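PDB 5ITG: sorbitol dehydrogenase from Gluconobacter oxydans, which probably oxidises D-sorbitol to L-sorbose with a nicotinamide cofactor, most likely NADP, as the electron acceptor. Local coordinates for residues L410-G415 / Y423-P428; C306-L311 / I406-E411; V256-H261 / I358-N363. One frame throughout, in Å; residues are numbered along the deposited sequence.

In the fold
Interactions 1 and 2 belong to the helical C-terminal domain, their centres about 9 Å apart, and share helix 400-412: interaction 2 packs it against helix 288-312, and interaction 1 fastens its final turn to the loop before helix 432-439. They also touch, through Glu427 and Tyr409 and through Met412 and Phe307. Interaction 3 lies about 24 Å from interaction 2 and 27 Å from interaction 1, centre to centre. It joins strand 255-258 of the Rossmann domain to helix 350-361 of the C-terminal domain. Along the chain, interactions 2 and 3 alternate their segments, whereas interaction 3 closes before interaction 1 opens. Two contacts thus lie within one domain, and the third joins it to the other.

Interaction 1: L410-G415 / Y423-P428; sequences LEMLRG and YESSEP
A type I beta turn from Met412 to Gly415, where helix 400-412 gives way to loop, is clasped by Tyr423 from the loop leading to helix 432-439. The Tyr423 hydroxyl OH donates a 2.6 Å bond to Met412 O, in the carbonyl plane and on a lone pair. That oxygen also accepts the turn's own bond from Gly415 N, so two donors grip it. At the other end of the residue, Tyr423 N donates to Gly415 O at 2.9 Å. Between these bonds the ring lies against the glycine in a CH-pi contact, with Gly415 CA 3.8 Å from the ring centroid. Gly415 has a positive phi of 85°; a beta carbon there would press on Tyr423 O and on the preceding carbonyl. Met412, present as selenomethionine, starts with CG anti to its N (chi1 179°), then bends twice and crosses Tyr423 at about a right angle in an oblique Met-aromatic contact, SE 5.4 Å from the ring centroid. Farther along, Glu427, whose OE2 pairs with Tyr409 OH, packs against Leu413. Selenium reaches Ser425 as well, with Met412 SE 3.9 Å from Ser425 OG.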
ATOM      1  N   LEU A 410     -16.357  -5.625 -19.624  1.00 15.24           N
ATOM      2  CA  LEU A 410     -17.659  -6.265 -19.807  1.00 16.55           C
ATOM      3  C   LEU A 410     -17.565  -7.650 -20.442  1.00 18.21           C
ATOM      4  O   LEU A 410     -18.291  -8.566 -20.054  1.00 19.20           O
ATOM      5  CB  LEU A 410     -18.581  -5.364 -20.635  1.00 19.01           C
ATOM      6  CG  LEU A 410     -18.976  -4.093 -19.875  1.00 19.42           C
ATOM      7  CD1 LEU A 410     -19.889  -3.221 -20.728  1.00 16.65           C
ATOM      8  CD2 LEU A 410     -19.661  -4.492 -18.568  1.00 19.53           C
ATOM      9  N   GLU A 411     -16.678  -7.807 -21.417  1.00 17.46           N
ATOM     10  CA  GLU A 411     -16.510  -9.106 -22.050  1.00 19.86           C
ATOM     11  C   GLU A 411     -15.792 -10.074 -21.104  1.00 19.84           C
ATOM     12  O   GLU A 411     -16.100 -11.267 -21.075  1.00 22.06           O
ATOM     13  CB  GLU A 411     -15.753  -8.955 -23.370  1.00 19.93           C
ATOM     14  CG  GLU A 411     -16.604  -8.325 -24.470  1.00 21.47           C
ATOM     15  CD  GLU A 411     -17.837  -9.164 -24.796  1.00 24.38           C
ATOM     16  OE1 GLU A 411     -17.665 -10.344 -25.168  1.00 25.86           O
ATOM     17  OE2 GLU A 411     -18.974  -8.646 -24.686  1.00 23.17           O
HETATM   18  N   MSE A 412     -14.852  -9.559 -20.313  1.00 20.53           N
HETATM   19  CA  MSE A 412     -14.109 -10.390 -19.364  1.00 20.54           C
HETATM   20  C   MSE A 412     -15.083 -11.005 -18.357  1.00 21.47           C
HETATM   21  O   MSE A 412     -14.939 -12.157 -17.940  1.00 19.46           O
HETATM   22  CB  MSE A 412     -13.056  -9.543 -18.631  1.00 21.60           C
HETATM   23  CG  MSE A 412     -12.228 -10.290 -17.584  1.00 23.84           C
HETATM   24 SE   MSE A 412     -13.096 -10.465 -15.840  0.86 28.33          SE
HETATM   25  CE  MSE A 412     -13.228  -8.573 -15.358  1.00 25.67           C
ATOM     26  N   LEU A 413     -16.091 -10.227 -17.981  1.00 21.90           N
ATOM     27  CA  LEU A 413     -17.095 -10.674 -17.017  1.00 23.61           C
ATOM     28  C   LEU A 413     -17.833 -11.953 -17.434  1.00 24.37           C
ATOM     29  O   LEU A 413     -18.316 -12.700 -16.579  1.00 23.79           O
ATOM     30  CB  LEU A 413     -18.107  -9.546 -16.779  1.00 24.80           C
ATOM     31  CG  LEU A 413     -18.080  -8.733 -15.478  1.00 27.95           C
ATOM     32  CD1 LEU A 413     -16.673  -8.558 -14.960  1.00 26.53           C
ATOM     33  CD2 LEU A 413     -18.750  -7.387 -15.732  1.00 24.95           C
ATOM     34  N   ARG A 414     -17.913 -12.211 -18.736  1.00 24.37           N
ATOM     35  CA  ARG A 414     -18.615 -13.394 -19.231  1.00 26.46           C
ATOM     36  C   ARG A 414     -17.974 -14.720 -18.816  1.00 27.21           C
ATOM     37  O   ARG A 414     -18.614 -15.773 -18.886  1.00 26.60           O
ATOM     38  CB  ARG A 414     -18.780 -13.306 -20.749  1.00 28.88           C
ATOM     39  CG  ARG A 414     -19.694 -12.150 -21.163  1.00 31.55           C
ATOM     40  CD  ARG A 414     -19.786 -11.954 -22.670  1.00 34.50           C
ATOM     41  NE  ARG A 414     -20.903 -12.682 -23.270  1.00 41.13           N
ATOM     42  CZ  ARG A 414     -20.822 -13.910 -23.769  1.00 41.63           C
ATOM     43  NH1 ARG A 414     -19.668 -14.562 -23.749  1.00 44.11           N
ATOM     44  NH2 ARG A 414     -21.898 -14.487 -24.284  1.00 42.08           N
ATOM     45  N   GLY A 415     -16.715 -14.673 -18.390  1.00 24.75           N
ATOM     46  CA  GLY A 415     -16.059 -15.874 -17.908  1.00 24.83           C
ATOM     47  C   GLY A 415     -15.368 -16.847 -18.844  1.00 26.71           C
ATOM     48  O   GLY A 415     -15.192 -18.018 -18.491  1.00 25.28           O
ATOM     49  N   TYR A 423     -13.479 -19.270 -16.463  1.00 28.20           N
ATOM     50  CA  TYR A 423     -13.058 -18.758 -15.169  1.00 26.71           C
ATOM     51  C   TYR A 423     -14.204 -17.981 -14.542  1.00 27.52           C
ATOM     52  O   TYR A 423     -15.198 -17.686 -15.200  1.00 25.53           O
ATOM     53  CB  TYR A 423     -11.835 -17.844 -15.350  1.00 26.88           C
ATOM     54  CG  TYR A 423     -12.090 -16.682 -16.292  1.00 25.10           C
ATOM     55  CD1 TYR A 423     -12.769 -15.542 -15.861  1.00 24.02           C
ATOM     56  CD2 TYR A 423     -11.709 -16.752 -17.629  1.00 23.07           C
ATOM     57  CE1 TYR A 423     -13.066 -14.502 -16.742  1.00 20.88           C
ATOM     58  CE2 TYR A 423     -12.001 -15.722 -18.519  1.00 23.46           C
ATOM     59  CZ  TYR A 423     -12.683 -14.601 -18.064  1.00 20.08           C
ATOM     60  OH  TYR A 423     -12.994 -13.597 -18.939  1.00 18.14           O
ATOM     61  N   GLU A 424     -14.064 -17.650 -13.266  1.00 28.98           N
ATOM     62  CA  GLU A 424     -15.093 -16.892 -12.577  1.00 30.54           C
ATOM     63  C   GLU A 424     -14.419 -15.772 -11.810  1.00 30.43           C
ATOM     64  O   GLU A 424     -13.728 -16.028 -10.827  1.00 30.92           O
ATOM     65  CB  GLU A 424     -15.857 -17.789 -11.605  1.00 34.34           C
ATOM     66  CG  GLU A 424     -17.363 -17.678 -11.741  1.00 39.78           C
ATOM     67  CD  GLU A 424     -17.842 -18.062 -13.132  1.00 42.92           C
ATOM     68  OE1 GLU A 424     -17.535 -19.191 -13.571  1.00 46.08           O
ATOM     69  OE2 GLU A 424     -18.522 -17.241 -13.787  1.00 44.91           O
ATOM     70  N   SER A 425     -14.604 -14.533 -12.256  1.00 27.87           N
ATOM     71  CA  SER A 425     -13.989 -13.418 -11.555  1.00 27.44           C
ATOM     72  C   SER A 425     -14.808 -13.080 -10.320  1.00 26.38           C
ATOM     73  O   SER A 425     -15.992 -13.403 -10.237  1.00 25.54           O
ATOM     74  CB  SER A 425     -13.883 -12.189 -12.460  1.00 26.87           C
ATOM     75  OG  SER A 425     -15.157 -11.693 -12.810  1.00 28.85           O
ATOM     76  N   SER A 426     -14.169 -12.428  -9.362  1.00 27.05           N
ATOM     77  CA  SER A 426     -14.829 -12.041  -8.124  1.00 27.80           C
ATOM     78  C   SER A 426     -15.307 -10.585  -8.145  1.00 27.26           C
ATOM     79  O   SER A 426     -14.557  -9.675  -8.500  1.00 26.73           O
ATOM     80  CB  SER A 426     -13.873 -12.257  -6.949  1.00 30.77           C
ATOM     81  OG  SER A 426     -14.357 -11.646  -5.767  1.00 34.19           O
ATOM     82  N   GLU A 427     -16.569 -10.385  -7.783  1.00 24.55           N
ATOM     83  CA  GLU A 427     -17.167  -9.057  -7.715  1.00 24.49           C
ATOM     84  C   GLU A 427     -18.076  -9.072  -6.490  1.00 24.41           C
ATOM     85  O   GLU A 427     -19.280  -9.299  -6.594  1.00 25.76           O
ATOM     86  CB  GLU A 427     -17.978  -8.757  -8.978  1.00 21.95           C
ATOM     87  CG  GLU A 427     -17.132  -8.585 -10.236  1.00 23.70           C
ATOM     88  CD  GLU A 427     -16.488  -7.210 -10.339  1.00 24.64           C
ATOM     89  OE1 GLU A 427     -16.509  -6.453  -9.344  1.00 20.02           O
ATOM     90  OE2 GLU A 427     -15.959  -6.888 -11.423  1.00 23.87           O
ATOM     91  N   PRO A 428     -17.500  -8.836  -5.308  1.00 25.71           N
ATOM     92  CA  PRO A 428     -18.232  -8.822  -4.038  1.00 27.11           C
ATOM     93  C   PRO A 428     -19.494  -7.960  -4.009  1.00 27.81           C
ATOM     94  O   PRO A 428     -20.497  -8.351  -3.419  1.00 29.01           O
ATOM     95  CB  PRO A 428     -17.180  -8.332  -3.046  1.00 27.45           C
ATOM     96  CG  PRO A 428     -15.916  -8.889  -3.606  1.00 26.72           C
ATOM     97  CD  PRO A 428     -16.066  -8.579  -5.082  1.00 25.93           C
TER

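Interaction 2: C306-L311 / I406-E411; sequences CFPGIL and IASYLE
Phe307 and Tyr409 run alongside each other from neighbouring helices and make the aromatic part of this contact. Tyr409 CD1 sits over one face of the Phe307 ring, towards its rim, and comes within 3.4 Å of Phe307 CZ. The ring planes are inclined at 47° to each other, an oblique pairing with centroids 4.8 Å apart. Phe307 CD2 is also 3.7 Å from Tyr409 CB, so the phenyl group rests on the root of the tyrosine as well as on its ring. With CG anti to the carbonyl carbon (chi1 -70°), Phe307 reaches across to helix 400-412, while Tyr409 turns its CG opposite its own N. Next to this pair, Pro308 CB packs 3.7 Å from Ser408 OG, a hydroxyl whose hydrogen-bond partner is Phe404 O one turn earlier. One turn beyond Phe307, Leu311 straddles the backbone: its CD1 meets Ser408 O at 3.6 Å, and its CD2 lies 3.8 Å from Glu411 O. No hydrogen bond links the two segments.

Replacing Phe307 by an alanine would probably open a gap beside Tyr409 and take away the packing on that flank of its ring, leaving its position to the bonds of its hydroxyl.

In the next shell, Tyr409 OH is held by Glu427 and Tyr430, and Met412 and Ala374 also pack on Phe307. Glu411 sends its carboxylate away to Arg471 and Arg475 of helix 461-477. Helix 288-312 is kinked at Pro308, whose N lacks a bond to the preceding turn. The segment axes approach to 8.3 Å and cross at 47°, a close interhelical packing that helps build the helical C-terminal domain of the mannitol dehydrogenase family.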
ATOM      1  N   CYS A 306      -4.895  -5.972 -17.376  1.00 16.41           N
ATOM      2  CA  CYS A 306      -5.468  -7.260 -17.003  1.00 18.27           C
ATOM      3  C   CYS A 306      -6.847  -7.635 -17.507  1.00 15.74           C
ATOM      4  O   CYS A 306      -7.106  -8.816 -17.706  1.00 18.09           O
ATOM      5  CB  CYS A 306      -5.393  -7.437 -15.485  1.00 18.62           C
ATOM      6  SG  CYS A 306      -3.679  -7.575 -14.872  1.00 26.33           S
ATOM      7  N   PHE A 307      -7.737  -6.670 -17.725  1.00 16.64           N
ATOM      8  CA  PHE A 307      -9.056  -7.032 -18.224  1.00 16.68           C
ATOM      9  C   PHE A 307      -8.928  -7.684 -19.612  1.00 18.32           C
ATOM     10  O   PHE A 307      -9.464  -8.775 -19.844  1.00 20.17           O
ATOM     11  CB  PHE A 307      -9.996  -5.813 -18.275  1.00 15.95           C
ATOM     12  CG  PHE A 307     -10.411  -5.288 -16.912  1.00 15.52           C
ATOM     13  CD1 PHE A 307     -10.446  -6.125 -15.798  1.00 14.75           C
ATOM     14  CD2 PHE A 307     -10.835  -3.968 -16.761  1.00 16.38           C
ATOM     15  CE1 PHE A 307     -10.895  -5.662 -14.559  1.00 15.82           C
ATOM     16  CE2 PHE A 307     -11.291  -3.493 -15.515  1.00 14.22           C
ATOM     17  CZ  PHE A 307     -11.319  -4.342 -14.419  1.00 15.24           C
ATOM     18  N   PRO A 308      -8.228  -7.032 -20.559  1.00 17.77           N
ATOM     19  CA  PRO A 308      -8.123  -7.695 -21.861  1.00 15.77           C
ATOM     20  C   PRO A 308      -7.151  -8.882 -21.819  1.00 16.82           C
ATOM     21  O   PRO A 308      -7.281  -9.833 -22.599  1.00 16.25           O
ATOM     22  CB  PRO A 308      -7.665  -6.568 -22.792  1.00 18.24           C
ATOM     23  CG  PRO A 308      -6.918  -5.644 -21.886  1.00 15.42           C
ATOM     24  CD  PRO A 308      -7.755  -5.638 -20.635  1.00 17.84           C
ATOM     25  N   GLY A 309      -6.190  -8.829 -20.900  1.00 16.28           N
ATOM     26  CA  GLY A 309      -5.231  -9.913 -20.764  1.00 15.79           C
ATOM     27  C   GLY A 309      -5.892 -11.233 -20.371  1.00 19.01           C
ATOM     28  O   GLY A 309      -5.468 -12.311 -20.807  1.00 15.45           O
ATOM     29  N   ILE A 310      -6.926 -11.148 -19.537  1.00 17.62           N
ATOM     30  CA  ILE A 310      -7.662 -12.328 -19.093  1.00 19.74           C
ATOM     31  C   ILE A 310      -8.405 -12.922 -20.297  1.00 20.10           C
ATOM     32  O   ILE A 310      -8.496 -14.144 -20.445  1.00 19.13           O
ATOM     33  CB  ILE A 310      -8.679 -11.967 -17.971  1.00 21.05           C
ATOM     34  CG1 ILE A 310      -7.929 -11.538 -16.707  1.00 22.17           C
ATOM     35  CG2 ILE A 310      -9.585 -13.168 -17.672  1.00 22.10           C
ATOM     36  CD1 ILE A 310      -8.824 -10.962 -15.605  1.00 19.05           C
ATOM     37  N   LEU A 311      -8.929 -12.060 -21.165  1.00 18.90           N
ATOM     38  CA  LEU A 311      -9.634 -12.532 -22.354  1.00 19.52           C
ATOM     39  C   LEU A 311      -8.662 -13.251 -23.296  1.00 21.04           C
ATOM     40  O   LEU A 311      -9.024 -14.236 -23.936  1.00 21.07           O
ATOM     41  CB  LEU A 311     -10.302 -11.362 -23.089  1.00 20.02           C
ATOM     42  CG  LEU A 311     -11.565 -10.804 -22.429  1.00 21.59           C
ATOM     43  CD1 LEU A 311     -11.993  -9.501 -23.096  1.00 20.61           C
ATOM     44  CD2 LEU A 311     -12.667 -11.848 -22.514  1.00 20.66           C
ATOM     45  N   ILE A 406     -13.568  -0.400 -21.189  1.00 13.87           N
ATOM     46  CA  ILE A 406     -14.893  -0.744 -20.682  1.00 13.83           C
ATOM     47  C   ILE A 406     -15.433  -2.001 -21.359  1.00 14.51           C
ATOM     48  O   ILE A 406     -15.947  -2.909 -20.693  1.00 16.55           O
ATOM     49  CB  ILE A 406     -15.873   0.436 -20.887  1.00 11.71           C
ATOM     50  CG1 ILE A 406     -15.455   1.604 -19.992  1.00 15.68           C
ATOM     51  CG2 ILE A 406     -17.299   0.014 -20.545  1.00 13.69           C
ATOM     52  CD1 ILE A 406     -16.136   2.926 -20.359  1.00 15.15           C
ATOM     53  N   ALA A 407     -15.296  -2.060 -22.678  1.00 14.76           N
ATOM     54  CA  ALA A 407     -15.769  -3.211 -23.444  1.00 15.16           C
ATOM     55  C   ALA A 407     -15.034  -4.484 -23.035  1.00 15.68           C
ATOM     56  O   ALA A 407     -15.626  -5.566 -23.005  1.00 16.48           O
ATOM     57  CB  ALA A 407     -15.589  -2.956 -24.941  1.00 12.84           C
ATOM     58  N   SER A 408     -13.745  -4.347 -22.729  1.00 16.28           N
ATOM     59  CA  SER A 408     -12.917  -5.474 -22.313  1.00 16.23           C
ATOM     60  C   SER A 408     -13.367  -5.976 -20.949  1.00 17.53           C
ATOM     61  O   SER A 408     -13.458  -7.185 -20.716  1.00 19.23           O
ATOM     62  CB  SER A 408     -11.440  -5.060 -22.247  1.00 18.95           C
ATOM     63  OG  SER A 408     -10.902  -4.912 -23.546  1.00 23.80           O
ATOM     64  N   TYR A 409     -13.636  -5.043 -20.044  1.00 16.35           N
ATOM     65  CA  TYR A 409     -14.109  -5.386 -18.715  1.00 16.99           C
ATOM     66  C   TYR A 409     -15.428  -6.161 -18.840  1.00 14.58           C
ATOM     67  O   TYR A 409     -15.591  -7.228 -18.239  1.00 16.49           O
ATOM     68  CB  TYR A 409     -14.327  -4.114 -17.883  1.00 14.66           C
ATOM     69  CG  TYR A 409     -15.013  -4.363 -16.554  1.00 15.86           C
ATOM     70  CD1 TYR A 409     -14.390  -5.100 -15.549  1.00 17.97           C
ATOM     71  CD2 TYR A 409     -16.298  -3.880 -16.315  1.00 16.68           C
ATOM     72  CE1 TYR A 409     -15.038  -5.358 -14.330  1.00 19.09           C
ATOM     73  CE2 TYR A 409     -16.951  -4.127 -15.105  1.00 18.96           C
ATOM     74  CZ  TYR A 409     -16.318  -4.867 -14.120  1.00 19.38           C
ATOM     75  OH  TYR A 409     -16.971  -5.124 -12.929  1.00 20.37           O
ATOM     76  N   LEU A 410     -16.357  -5.625 -19.624  1.00 15.24           N
ATOM     77  CA  LEU A 410     -17.659  -6.265 -19.807  1.00 16.55           C
ATOM     78  C   LEU A 410     -17.565  -7.650 -20.442  1.00 18.21           C
ATOM     79  O   LEU A 410     -18.291  -8.566 -20.054  1.00 19.20           O
ATOM     80  CB  LEU A 410     -18.581  -5.364 -20.635  1.00 19.01           C
ATOM     81  CG  LEU A 410     -18.976  -4.093 -19.875  1.00 19.42           C
ATOM     82  CD1 LEU A 410     -19.889  -3.221 -20.728  1.00 16.65           C
ATOM     83  CD2 LEU A 410     -19.661  -4.492 -18.568  1.00 19.53           C
ATOM     84  N   GLU A 411     -16.678  -7.807 -21.417  1.00 17.46           N
ATOM     85  CA  GLU A 411     -16.510  -9.106 -22.050  1.00 19.86           C
ATOM     86  C   GLU A 411     -15.792 -10.074 -21.104  1.00 19.84           C
ATOM     87  O   GLU A 411     -16.100 -11.267 -21.075  1.00 22.06           O
ATOM     88  CB  GLU A 411     -15.753  -8.955 -23.370  1.00 19.93           C
ATOM     89  CG  GLU A 411     -16.604  -8.325 -24.470  1.00 21.47           C
ATOM     90  CD  GLU A 411     -17.837  -9.164 -24.796  1.00 24.38           C
ATOM     91  OE1 GLU A 411     -17.665 -10.344 -25.168  1.00 25.86           O
ATOM     92  OE2 GLU A 411     -18.974  -8.646 -24.686  1.00 23.17           O
TER

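Interaction 3: V256-H261 / I358-N363; sequences VAEDFH and ISRFSN
The Phe260 ring and the Arg360 guanidinium lie almost parallel, their planes 13° apart. Phe260 CD2 stands 3.2 Å above the centre of the guanidinium, covering one face. The ring in turn receives Arg360 CD over its own face in a CH-pi contact, 3.7 Å from the centroid. At the edge of the guanidinium, Glu258 takes two nitrogens side-on. Arg360 NE donates to Glu258 OE1 at 3.1 Å with a fairly straight bond (164°), the oxygen lying in the guanidinium plane. Arg360 NH2 donates to the syn lone pair of Glu258 OE2 at 2.7 Å, in a more bent bond. The carboxylate and guanidinium planes are 50° apart, so the salt bridge is not flat. A bend in the arginine chain at chi3 helps bring both nitrogens to the carboxylate.

Two waters extend the grip by donating to Glu258 OE1: one also donates to Arg360 O, the other accepts from Asn363 ND2 at 2.9 Å. Asn363 ND2 further bonds Thr87 O.

Strand 255-258 of the Rossmann domain is thereby joined to helix 350-361 of the C-terminal domain. A salt bridge from Arg360 NH1 to Asp229 gives the buried arginine a second acid besides Glu258, whose OE2 is itself held by Ile231 N; the two carboxylates would probably stabilise its positive charge, and with the Phe260 ring on one face they fix its rotation.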
ATOM      1  N   VAL A 256      11.717 -10.180   0.753  1.00 22.14           N
ATOM      2  CA  VAL A 256      12.127  -9.661  -0.540  1.00 21.46           C
ATOM      3  C   VAL A 256      11.134  -8.603  -1.021  1.00 20.17           C
ATOM      4  O   VAL A 256       9.955  -8.647  -0.691  1.00 19.49           O
ATOM      5  CB  VAL A 256      12.227 -10.825  -1.563  1.00 21.59           C
ATOM      6  CG1 VAL A 256      10.924 -11.602  -1.598  1.00 21.54           C
ATOM      7  CG2 VAL A 256      12.583 -10.298  -2.942  1.00 23.84           C
ATOM      8  N   ALA A 257      11.629  -7.641  -1.785  1.00 19.74           N
ATOM      9  CA  ALA A 257      10.782  -6.575  -2.306  1.00 18.20           C
ATOM     10  C   ALA A 257      11.305  -6.180  -3.675  1.00 17.00           C
ATOM     11  O   ALA A 257      12.444  -6.499  -4.018  1.00 15.40           O
ATOM     12  CB  ALA A 257      10.815  -5.371  -1.369  1.00 15.18           C
ATOM     13  N   GLU A 258      10.471  -5.494  -4.457  1.00 16.57           N
ATOM     14  CA  GLU A 258      10.888  -5.041  -5.780  1.00 17.87           C
ATOM     15  C   GLU A 258      11.890  -3.919  -5.541  1.00 18.54           C
ATOM     16  O   GLU A 258      11.883  -3.288  -4.478  1.00 18.91           O
ATOM     17  CB  GLU A 258       9.684  -4.515  -6.579  1.00 18.48           C
ATOM     18  CG  GLU A 258       9.038  -3.267  -5.995  1.00 20.49           C
ATOM     19  CD  GLU A 258       7.835  -2.789  -6.796  1.00 22.77           C
ATOM     20  OE1 GLU A 258       7.819  -2.971  -8.035  1.00 21.97           O
ATOM     21  OE2 GLU A 258       6.908  -2.213  -6.188  1.00 21.40           O
ATOM     22  N   ASP A 259      12.759  -3.671  -6.510  1.00 18.53           N
ATOM     23  CA  ASP A 259      13.738  -2.609  -6.353  1.00 21.56           C
ATOM     24  C   ASP A 259      13.045  -1.249  -6.281  1.00 20.66           C
ATOM     25  O   ASP A 259      13.516  -0.350  -5.585  1.00 21.01           O
ATOM     26  CB  ASP A 259      14.756  -2.641  -7.505  1.00 23.56           C
ATOM     27  CG  ASP A 259      14.128  -2.373  -8.850  1.00 24.02           C
ATOM     28  OD1 ASP A 259      13.046  -2.928  -9.127  1.00 25.71           O
ATOM     29  OD2 ASP A 259      14.731  -1.616  -9.645  1.00 26.89           O
ATOM     30  N   PHE A 260      11.923  -1.105  -6.986  1.00 21.15           N
ATOM     31  CA  PHE A 260      11.173   0.156  -6.975  1.00 19.13           C
ATOM     32  C   PHE A 260      10.625   0.449  -5.586  1.00 18.98           C
ATOM     33  O   PHE A 260      10.198  -0.455  -4.874  1.00 16.86           O
ATOM     34  CB  PHE A 260       9.985   0.110  -7.938  1.00 17.56           C
ATOM     35  CG  PHE A 260       9.107   1.338  -7.867  1.00 17.58           C
ATOM     36  CD1 PHE A 260       9.376   2.454  -8.660  1.00 18.82           C
ATOM     37  CD2 PHE A 260       8.041   1.397  -6.967  1.00 17.09           C
ATOM     38  CE1 PHE A 260       8.597   3.613  -8.560  1.00 17.13           C
ATOM     39  CE2 PHE A 260       7.253   2.557  -6.859  1.00 15.39           C
ATOM     40  CZ  PHE A 260       7.536   3.663  -7.657  1.00 16.83           C
ATOM     41  N   HIS A 261      10.619   1.722  -5.214  1.00 17.55           N
ATOM     42  CA  HIS A 261      10.092   2.123  -3.920  1.00 18.12           C
ATOM     43  C   HIS A 261       9.781   3.606  -3.961  1.00 18.69           C
ATOM     44  O   HIS A 261      10.474   4.380  -4.625  1.00 18.19           O
ATOM     45  CB  HIS A 261      11.096   1.797  -2.803  1.00 19.18           C
ATOM     46  CG  HIS A 261      12.450   2.403  -2.997  1.00 22.44           C
ATOM     47  ND1 HIS A 261      12.779   3.661  -2.537  1.00 25.53           N
ATOM     48  CD2 HIS A 261      13.567   1.920  -3.593  1.00 22.24           C
ATOM     49  CE1 HIS A 261      14.038   3.925  -2.836  1.00 22.39           C
ATOM     50  NE2 HIS A 261      14.539   2.885  -3.477  1.00 26.31           N
ATOM     51  N   ILE A 358       5.245   0.451 -16.362  1.00 15.27           N
ATOM     52  CA  ILE A 358       5.527  -0.605 -17.331  1.00 17.26           C
ATOM     53  C   ILE A 358       6.624  -1.551 -16.831  1.00 15.99           C
ATOM     54  O   ILE A 358       6.466  -2.769 -16.854  1.00 17.15           O
ATOM     55  CB  ILE A 358       5.965   0.001 -18.679  1.00 15.86           C
ATOM     56  CG1 ILE A 358       4.861   0.913 -19.222  1.00 22.36           C
ATOM     57  CG2 ILE A 358       6.309  -1.107 -19.670  1.00 17.58           C
ATOM     58  CD1 ILE A 358       3.542   0.225 -19.400  1.00 22.25           C
ATOM     59  N   SER A 359       7.732  -0.981 -16.371  1.00 17.31           N
ATOM     60  CA  SER A 359       8.855  -1.770 -15.873  1.00 17.71           C
ATOM     61  C   SER A 359       8.476  -2.653 -14.688  1.00 17.40           C
ATOM     62  O   SER A 359       8.871  -3.821 -14.615  1.00 17.57           O
ATOM     63  CB  SER A 359      10.004  -0.841 -15.473  1.00 20.38           C
ATOM     64  OG  SER A 359      11.072  -1.586 -14.902  1.00 23.53           O
ATOM     65  N   ARG A 360       7.708  -2.096 -13.758  1.00 15.75           N
ATOM     66  CA  ARG A 360       7.292  -2.838 -12.583  1.00 16.17           C
ATOM     67  C   ARG A 360       6.421  -4.027 -12.939  1.00 17.01           C
ATOM     68  O   ARG A 360       6.596  -5.115 -12.380  1.00 18.51           O
ATOM     69  CB  ARG A 360       6.560  -1.912 -11.612  1.00 16.00           C
ATOM     70  CG  ARG A 360       7.476  -0.856 -11.016  1.00 16.87           C
ATOM     71  CD  ARG A 360       6.718   0.108 -10.126  1.00 17.38           C
ATOM     72  NE  ARG A 360       6.200  -0.532  -8.917  1.00 16.95           N
ATOM     73  CZ  ARG A 360       5.262   0.010  -8.142  1.00 18.65           C
ATOM     74  NH1 ARG A 360       4.744   1.192  -8.458  1.00 17.29           N
ATOM     75  NH2 ARG A 360       4.844  -0.623  -7.050  1.00 17.02           N
ATOM     76  N   PHE A 361       5.490  -3.826 -13.869  1.00 16.40           N
ATOM     77  CA  PHE A 361       4.601  -4.903 -14.293  1.00 16.16           C
ATOM     78  C   PHE A 361       5.408  -6.031 -14.948  1.00 17.61           C
ATOM     79  O   PHE A 361       4.961  -7.175 -14.986  1.00 16.60           O
ATOM     80  CB  PHE A 361       3.540  -4.386 -15.287  1.00 16.57           C
ATOM     81  CG  PHE A 361       2.504  -3.457 -14.675  1.00 16.04           C
ATOM     82  CD1 PHE A 361       2.405  -3.290 -13.295  1.00 16.03           C
ATOM     83  CD2 PHE A 361       1.610  -2.768 -15.495  1.00 19.55           C
ATOM     84  CE1 PHE A 361       1.425  -2.445 -12.738  1.00 18.94           C
ATOM     85  CE2 PHE A 361       0.627  -1.921 -14.952  1.00 15.92           C
ATOM     86  CZ  PHE A 361       0.536  -1.763 -13.572  1.00 15.94           C
ATOM     87  N   SER A 362       6.592  -5.708 -15.466  1.00 18.77           N
ATOM     88  CA  SER A 362       7.448  -6.716 -16.098  1.00 21.59           C
ATOM     89  C   SER A 362       8.334  -7.472 -15.097  1.00 23.11           C
ATOM     90  O   SER A 362       9.076  -8.378 -15.491  1.00 22.30           O
ATOM     91  CB  SER A 362       8.354  -6.069 -17.145  1.00 22.88           C
ATOM     92  OG  SER A 362       9.451  -5.412 -16.519  1.00 23.13           O
ATOM     93  N   ASN A 363       8.266  -7.110 -13.814  1.00 22.69           N
ATOM     94  CA  ASN A 363       9.085  -7.778 -12.790  1.00 23.23           C
ATOM     95  C   ASN A 363       8.509  -9.171 -12.552  1.00 24.10           C
ATOM     96  O   ASN A 363       7.525  -9.320 -11.836  1.00 24.08           O
ATOM     97  CB  ASN A 363       9.070  -6.979 -11.474  1.00 22.72           C
ATOM     98  CG  ASN A 363      10.190  -7.387 -10.519  1.00 23.59           C
ATOM     99  OD1 ASN A 363      10.546  -8.565 -10.425  1.00 22.23           O
ATOM    100  ND2 ASN A 363      10.741  -6.411  -9.795  1.00 21.70           N
TER
HETATM  101  O   HOH W   1       6.569  -4.979  -9.396  1.00 21.28           O
HETATM  102  O   HOH W   2       9.554  -3.816 -10.032  1.00 21.59           O